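Local atomic coordinates of N-acylethanolamine-hydrolyzing acid amidase subunit beta (Caenorhabditis elegans, PDB entry 6DY3), a protein that probably hydrolyses bioactive fatty acid amides such as N-palmitoylethanolamine to ethanolamine and free fatty acids, as the beta subunit of an autocatalytically cleaved heterodimer. Residues R175-Q180 against T201-N206; T209-V214 against Q228-L233. All coordinates share one frame; numbering follows the deposited sequence.

Contact 1: residues R175-Q180 against T201-N206; sequences RITAIQ and TVPVRN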
loop_
_atom_site.group_PDB
_atom_site.type_symbol
_atom_site.label_atom_id
_atom_site.label_comp_id
_atom_site.label_asym_id
_atom_site.label_seq_id
_atom_site.Cartn_x
_atom_site.Cartn_y
_atom_site.Cartn_z
ATOM N N ARG B 175 -3.851 14.574 8.838
ATOM C CA ARG B 175 -4.664 13.816 9.783
ATOM C C ARG B 175 -5.691 14.705 10.471
ATOM O O ARG B 175 -6.848 14.306 10.640
ATOM C CB ARG B 175 -3.760 13.138 10.811
ATOM C CG ARG B 175 -4.474 12.143 11.705
ATOM C CD ARG B 175 -3.501 11.379 12.588
ATOM N NE ARG B 175 -4.204 10.433 13.444
ATOM C CZ ARG B 175 -4.729 10.748 14.621
ATOM N NH1 ARG B 175 -4.628 11.982 15.097
ATOM N NH2 ARG B 175 -5.359 9.826 15.331
ATOM N N ILE B 176 -5.293 15.915 10.864
ATOM C CA ILE B 176 -6.217 16.827 11.538
ATOM C C ILE B 176 -7.384 17.178 10.623
ATOM O O ILE B 176 -8.551 17.158 11.035
ATOM C CB ILE B 176 -5.475 18.092 12.011
ATOM C CG1 ILE B 176 -4.387 17.724 13.025
ATOM C CG2 ILE B 176 -6.454 19.098 12.611
ATOM C CD1 ILE B 176 -3.399 18.834 13.290
ATOM N N THR B 177 -7.085 17.524 9.372
ATOM C CA THR B 177 -8.134 17.929 8.445
ATOM C C THR B 177 -9.117 16.794 8.193
ATOM O O THR B 177 -10.336 16.998 8.214
ATOM C CB THR B 177 -7.509 18.403 7.135
ATOM O OG1 THR B 177 -6.672 19.537 7.395
ATOM C CG2 THR B 177 -8.582 18.773 6.118
ATOM N N ALA B 178 -8.605 15.585 7.956
ATOM C CA ALA B 178 -9.487 14.458 7.677
ATOM C C ALA B 178 -10.417 14.181 8.849
ATOM O O ALA B 178 -11.587 13.834 8.651
ATOM C CB ALA B 178 -8.661 13.214 7.341
ATOM N N ILE B 179 -9.924 14.338 10.080
ATOM C CA ILE B 179 -10.769 14.095 11.247
ATOM C C ILE B 179 -11.844 15.164 11.354
ATOM O O ILE B 179 -13.004 14.865 11.661
ATOM C CB ILE B 179 -9.911 14.033 12.525
ATOM C CG1 ILE B 179 -8.947 12.843 12.460
ATOM C CG2 ILE B 179 -10.799 13.950 13.765
ATOM C CD1 ILE B 179 -7.856 12.880 13.514
ATOM N N GLN B 180 -11.481 16.422 11.110
ATOM C CA GLN B 180 -12.474 17.488 11.109
ATOM C C GLN B 180 -13.531 17.236 10.044
ATOM O O GLN B 180 -14.732 17.388 10.295
ATOM C CB GLN B 180 -11.793 18.841 10.897
ATOM C CG GLN B 180 -11.066 19.350 12.137
ATOM C CD GLN B 180 -10.294 20.641 11.893
ATOM O OE1 GLN B 180 -10.338 21.210 10.799
ATOM N NE2 GLN B 180 -9.577 21.108 12.917
ATOM N N THR B 201 -9.978 16.820 0.257
ATOM C CA THR B 201 -9.775 18.056 0.999
ATOM C C THR B 201 -8.290 18.343 1.165
ATOM O O THR B 201 -7.496 17.448 1.463
ATOM C CB THR B 201 -10.435 17.981 2.380
ATOM O OG1 THR B 201 -11.828 17.679 2.247
ATOM C CG2 THR B 201 -10.278 19.291 3.119
ATOM N N VAL B 202 -7.919 19.602 0.958
ATOM C CA VAL B 202 -6.547 20.028 1.169
ATOM C C VAL B 202 -6.328 20.169 2.676
ATOM O O VAL B 202 -7.184 20.719 3.370
ATOM C CB VAL B 202 -6.251 21.349 0.432
ATOM C CG1 VAL B 202 -4.832 21.813 0.704
ATOM C CG2 VAL B 202 -6.471 21.178 -1.057
ATOM N N PRO B 203 -5.187 19.677 3.196
ATOM C CA PRO B 203 -4.028 19.058 2.545
ATOM C C PRO B 203 -4.016 17.524 2.557
ATOM O O PRO B 203 -2.954 16.942 2.310
ATOM C CB PRO B 203 -2.859 19.589 3.367
ATOM C CG PRO B 203 -3.437 19.820 4.749
ATOM C CD PRO B 203 -4.953 19.791 4.644
ATOM N N VAL B 204 -5.148 16.878 2.857
ATOM C CA VAL B 204 -5.233 15.425 2.690
ATOM C C VAL B 204 -4.829 15.058 1.267
ATOM O O VAL B 204 -4.026 14.146 1.035
ATOM C CB VAL B 204 -6.648 14.914 3.023
ATOM C CG1 VAL B 204 -6.670 13.386 3.067
ATOM C CG2 VAL B 204 -7.152 15.492 4.338
ATOM N N ARG B 205 -5.396 15.765 0.293
ATOM C CA ARG B 205 -4.836 15.839 -1.047
ATOM C C ARG B 205 -3.819 16.971 -1.065
ATOM O O ARG B 205 -4.085 18.056 -0.542
ATOM C CB ARG B 205 -5.942 16.080 -2.079
ATOM C CG ARG B 205 -5.465 16.665 -3.398
ATOM C CD ARG B 205 -6.619 16.828 -4.376
ATOM N NE ARG B 205 -7.584 17.838 -3.943
ATOM C CZ ARG B 205 -7.558 19.117 -4.309
ATOM N NH1 ARG B 205 -6.614 19.567 -5.123
ATOM N NH2 ARG B 205 -8.486 19.952 -3.861
ATOM N N ASN B 206 -2.656 16.720 -1.664
ATOM C CA ASN B 206 -1.573 17.694 -1.652
ATOM C C ASN B 206 -0.682 17.464 -2.870
ATOM O O ASN B 206 -0.970 16.625 -3.726
ATOM C CB ASN B 206 -0.784 17.609 -0.347
ATOM C CG ASN B 206 -0.267 16.228 -0.084
ATOM O OD1 ASN B 206 0.674 15.782 -0.743
ATOM N ND2 ASN B 206 -0.877 15.528 0.878
#

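Contact 2: residues T209-V214 against Q228-L233; sequences TVFSTV and QSTWIL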
loop_
_atom_site.group_PDB
_atom_site.type_symbol
_atom_site.label_atom_id
_atom_site.label_comp_id
_atom_site.label_asym_id
_atom_site.label_seq_id
_atom_site.Cartn_x
_atom_site.Cartn_y
_atom_site.Cartn_z
ATOM N N THR B 209 0.436 13.875 -3.551
ATOM C CA THR B 209 -0.546 12.806 -3.659
ATOM C C THR B 209 -0.517 12.212 -5.064
ATOM O O THR B 209 -0.725 12.923 -6.052
ATOM C CB THR B 209 -1.939 13.328 -3.319
ATOM O OG1 THR B 209 -1.908 13.997 -2.053
ATOM C CG2 THR B 209 -2.931 12.179 -3.250
ATOM N N VAL B 210 -0.236 10.909 -5.148
ATOM C CA VAL B 210 -0.221 10.218 -6.435
ATOM C C VAL B 210 -1.630 9.814 -6.842
ATOM O O VAL B 210 -2.103 10.151 -7.935
ATOM C CB VAL B 210 0.718 8.997 -6.383
ATOM C CG1 VAL B 210 0.599 8.160 -7.663
ATOM C CG2 VAL B 210 2.144 9.449 -6.183
ATOM N N PHE B 211 -2.316 9.068 -5.978
ATOM C CA PHE B 211 -3.678 8.650 -6.261
ATOM C C PHE B 211 -4.520 8.702 -4.998
ATOM O O PHE B 211 -4.011 8.704 -3.875
ATOM C CB PHE B 211 -3.744 7.237 -6.864
ATOM C CG PHE B 211 -3.264 6.140 -5.945
ATOM C CD1 PHE B 211 -4.052 5.689 -4.900
ATOM C CD2 PHE B 211 -2.053 5.515 -6.177
ATOM C CE1 PHE B 211 -3.618 4.677 -4.078
ATOM C CE2 PHE B 211 -1.620 4.492 -5.360
ATOM C CZ PHE B 211 -2.402 4.071 -4.313
ATOM N N SER B 212 -5.829 8.730 -5.214
ATOM C CA SER B 212 -6.832 8.578 -4.171
ATOM C C SER B 212 -7.719 7.405 -4.559
ATOM O O SER B 212 -8.072 7.258 -5.732
ATOM C CB SER B 212 -7.684 9.844 -4.012
ATOM O OG SER B 212 -6.924 10.959 -3.593
ATOM N N THR B 213 -8.079 6.571 -3.582
ATOM C CA THR B 213 -8.879 5.386 -3.850
ATOM C C THR B 213 -9.873 5.167 -2.720
ATOM O O THR B 213 -9.672 5.608 -1.585
ATOM C CB THR B 213 -7.999 4.137 -4.034
ATOM O OG1 THR B 213 -8.791 3.049 -4.526
ATOM C CG2 THR B 213 -7.353 3.731 -2.731
ATOM N N VAL B 214 -10.964 4.487 -3.057
ATOM C CA VAL B 214 -11.981 4.096 -2.093
ATOM C C VAL B 214 -12.268 2.618 -2.293
ATOM O O VAL B 214 -12.361 2.140 -3.431
ATOM C CB VAL B 214 -13.274 4.927 -2.240
ATOM C CG1 VAL B 214 -14.311 4.488 -1.213
ATOM C CG2 VAL B 214 -12.983 6.423 -2.107
ATOM N N GLN B 228 -12.823 0.898 -10.593
ATOM C CA GLN B 228 -13.095 2.206 -11.177
ATOM C C GLN B 228 -13.088 3.329 -10.146
ATOM O O GLN B 228 -13.405 4.472 -10.496
ATOM C CB GLN B 228 -14.443 2.188 -11.907
ATOM C CG GLN B 228 -15.627 1.794 -11.024
ATOM C CD GLN B 228 -16.151 2.935 -10.171
ATOM O OE1 GLN B 228 -16.598 3.963 -10.684
ATOM N NE2 GLN B 228 -16.078 2.766 -8.856
ATOM N N SER B 229 -12.741 3.039 -8.889
ATOM C CA SER B 229 -12.811 4.020 -7.813
ATOM C C SER B 229 -11.513 4.799 -7.603
ATOM O O SER B 229 -11.502 5.747 -6.810
ATOM C CB SER B 229 -13.201 3.324 -6.506
ATOM O OG SER B 229 -12.193 2.415 -6.105
ATOM N N THR B 230 -10.426 4.436 -8.271
ATOM C CA THR B 230 -9.154 5.108 -8.053
ATOM C C THR B 230 -8.991 6.287 -8.997
ATOM O O THR B 230 -9.404 6.238 -10.156
ATOM C CB THR B 230 -7.991 4.138 -8.231
ATOM O OG1 THR B 230 -8.190 3.017 -7.366
ATOM C CG2 THR B 230 -6.674 4.803 -7.886
ATOM N N TRP B 231 -8.352 7.337 -8.489
ATOM C CA TRP B 231 -8.198 8.603 -9.191
ATOM C C TRP B 231 -6.731 8.998 -9.139
ATOM O O TRP B 231 -6.184 9.216 -8.053
ATOM C CB TRP B 231 -9.080 9.674 -8.545
ATOM C CG TRP B 231 -8.964 11.046 -9.122
ATOM C CD1 TRP B 231 -8.323 12.111 -8.568
ATOM C CD2 TRP B 231 -9.529 11.517 -10.359
ATOM N NE1 TRP B 231 -8.443 13.217 -9.381
ATOM C CE2 TRP B 231 -9.180 12.876 -10.486
ATOM C CE3 TRP B 231 -10.291 10.919 -11.370
ATOM C CZ2 TRP B 231 -9.562 13.646 -11.581
ATOM C CZ3 TRP B 231 -10.669 11.685 -12.455
ATOM C CH2 TRP B 231 -10.305 13.033 -12.553
ATOM N N ILE B 232 -6.092 9.065 -10.297
ATOM C CA ILE B 232 -4.720 9.548 -10.384
ATOM C C ILE B 232 -4.775 11.066 -10.492
ATOM O O ILE B 232 -5.373 11.610 -11.427
ATOM C CB ILE B 232 -3.986 8.925 -11.579
ATOM C CG1 ILE B 232 -3.990 7.403 -11.444
ATOM C CG2 ILE B 232 -2.557 9.468 -11.661
ATOM C CD1 ILE B 232 -3.379 6.681 -12.606
ATOM N N LEU B 233 -4.159 11.754 -9.532
ATOM C CA LEU B 233 -4.393 13.185 -9.449
ATOM C C LEU B 233 -3.571 13.945 -10.491
ATOM O O LEU B 233 -2.450 13.552 -10.814
ATOM C CB LEU B 233 -4.060 13.698 -8.057
ATOM C CG LEU B 233 -5.140 13.294 -7.051
ATOM C CD1 LEU B 233 -4.754 11.997 -6.385
ATOM C CD2 LEU B 233 -5.409 14.368 -6.031
#

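Contact 1: residues R175-Q180 against T201-N206
Thr177, on the helix 173-185, reaches into the bend of the 201-206 loop and carries most of this contact. From its CB the packing starts at once, with CD of Pro203 3.8 Å away. The two branches then part. The hydroxyl OG1 lies against the proline ring, 3.3 Å from Pro203 CD, while its hydrogen bond goes back to the carbonyl oxygen of Asp173, one helical turn earlier. With OG1 beside the backbone N (chi1 -61°), the methyl CG2 is left anti to it and is directed at the loop, where it meets the methyl CG2 of Thr201 at 3.5 Å, with the carbonyl oxygen of Val202 and CG2 of Val204 also close by. Replaced by alanine, Thr177 would lose both branches, which is likely to leave the Thr201 methyl without its apolar neighbour and open a gap beside Pro203 CD.

Val204 CG2 continues the apolar patch to Ala178, 4.1 Å from its CB, and no hydrogen bond joins the two segments. The loop holds its own shape: the peptide before Pro203 is cis, and Asn206 ND2 donates to Pro203 O at 2.9 Å with a nearly straight N-H (172°). This is a helix packed on a loop that carries a cis proline, beside the five-stranded sheet of the Ntn-hydrolase fold, with Val204 about 9 Å, side chain to side chain, from the presumed nucleophile Cys1.

Contact 2: residues T209-V214 against Q228-L233
Segments 209-214 and 228-233 run antiparallel, their end-to-end directions 170° apart, with Ser212 and Trp231 as a hydrogen-bonded pair and Phe211 facing Ile232 as a non-hydrogen-bonded one. Ser212 N donates to Trp231 O at 2.9 Å and Trp231 N returns to Ser212 O at 2.8 Å; beyond this pair, Leu233 N reaches Val210 O at 3.1 Å.

Where the short strand gives way to loop, side chains take over the pairing. The hydroxyls of Thr213 and Thr230 share a hydrogen bond, OG1 to OG1, of 2.9 Å. Next to it Ser229 OG donates to Val214 O at 2.7 Å, in the carbonyl plane; chi1 of Ser229 (65°) places OG between its own backbone N and carbonyl carbon, turned to the Val214 carbonyl. The other branch of Thr230, CG2, meets Phe211 CB at 3.9 Å and lies obliquely to the aromatic ring, whose end leads away from segment 228-233; the side chain also packs on Leu47 and Phe49 of strand 41-49.

At the opposite end Leu233 folds its CD1 over the strand, touching Phe211 CA at 3.5 Å and Thr209 CG2 at 3.6 Å. Ser212 OG also lies near this methyl but is hydrogen-bonded to Asn18. NE of Arg12 of the alpha subunit is hydrogen-bonded to Ile232 O, and backbone bonds also join Ile232 to that chain.

The pairing adds 231-232, outermost within this chain, to the antiparallel Ntn-hydrolase sheet holding strand 2-7, which directly follows the presumed nucleophile Cys1; Thr213 packs on Arg17, a residue probably important for activity.

From the N terminus the chain first builds strands 2-7 and 13-20; contact 1 later packs on the first and contact 2 lies beside the second. Contact 1 closes a largely helical loop of 20 residues, from helix 173-185 through helix 192-199 to the loop 201-206. The chain then enters strand 209-215, and contact 2 closes a second loop of 13 residues, through helix 222-226 to the C-terminal strand. The loops follow in series, neither nested nor crossed, with centres about 15 Å apart. The side chains of Arg205 and Leu233 pack together where the two contacts meet. Contact 1 thus joins helix to loop beside strand 2-7, and contact 2 joins the C terminus to strand 209-215 and the alpha subunit.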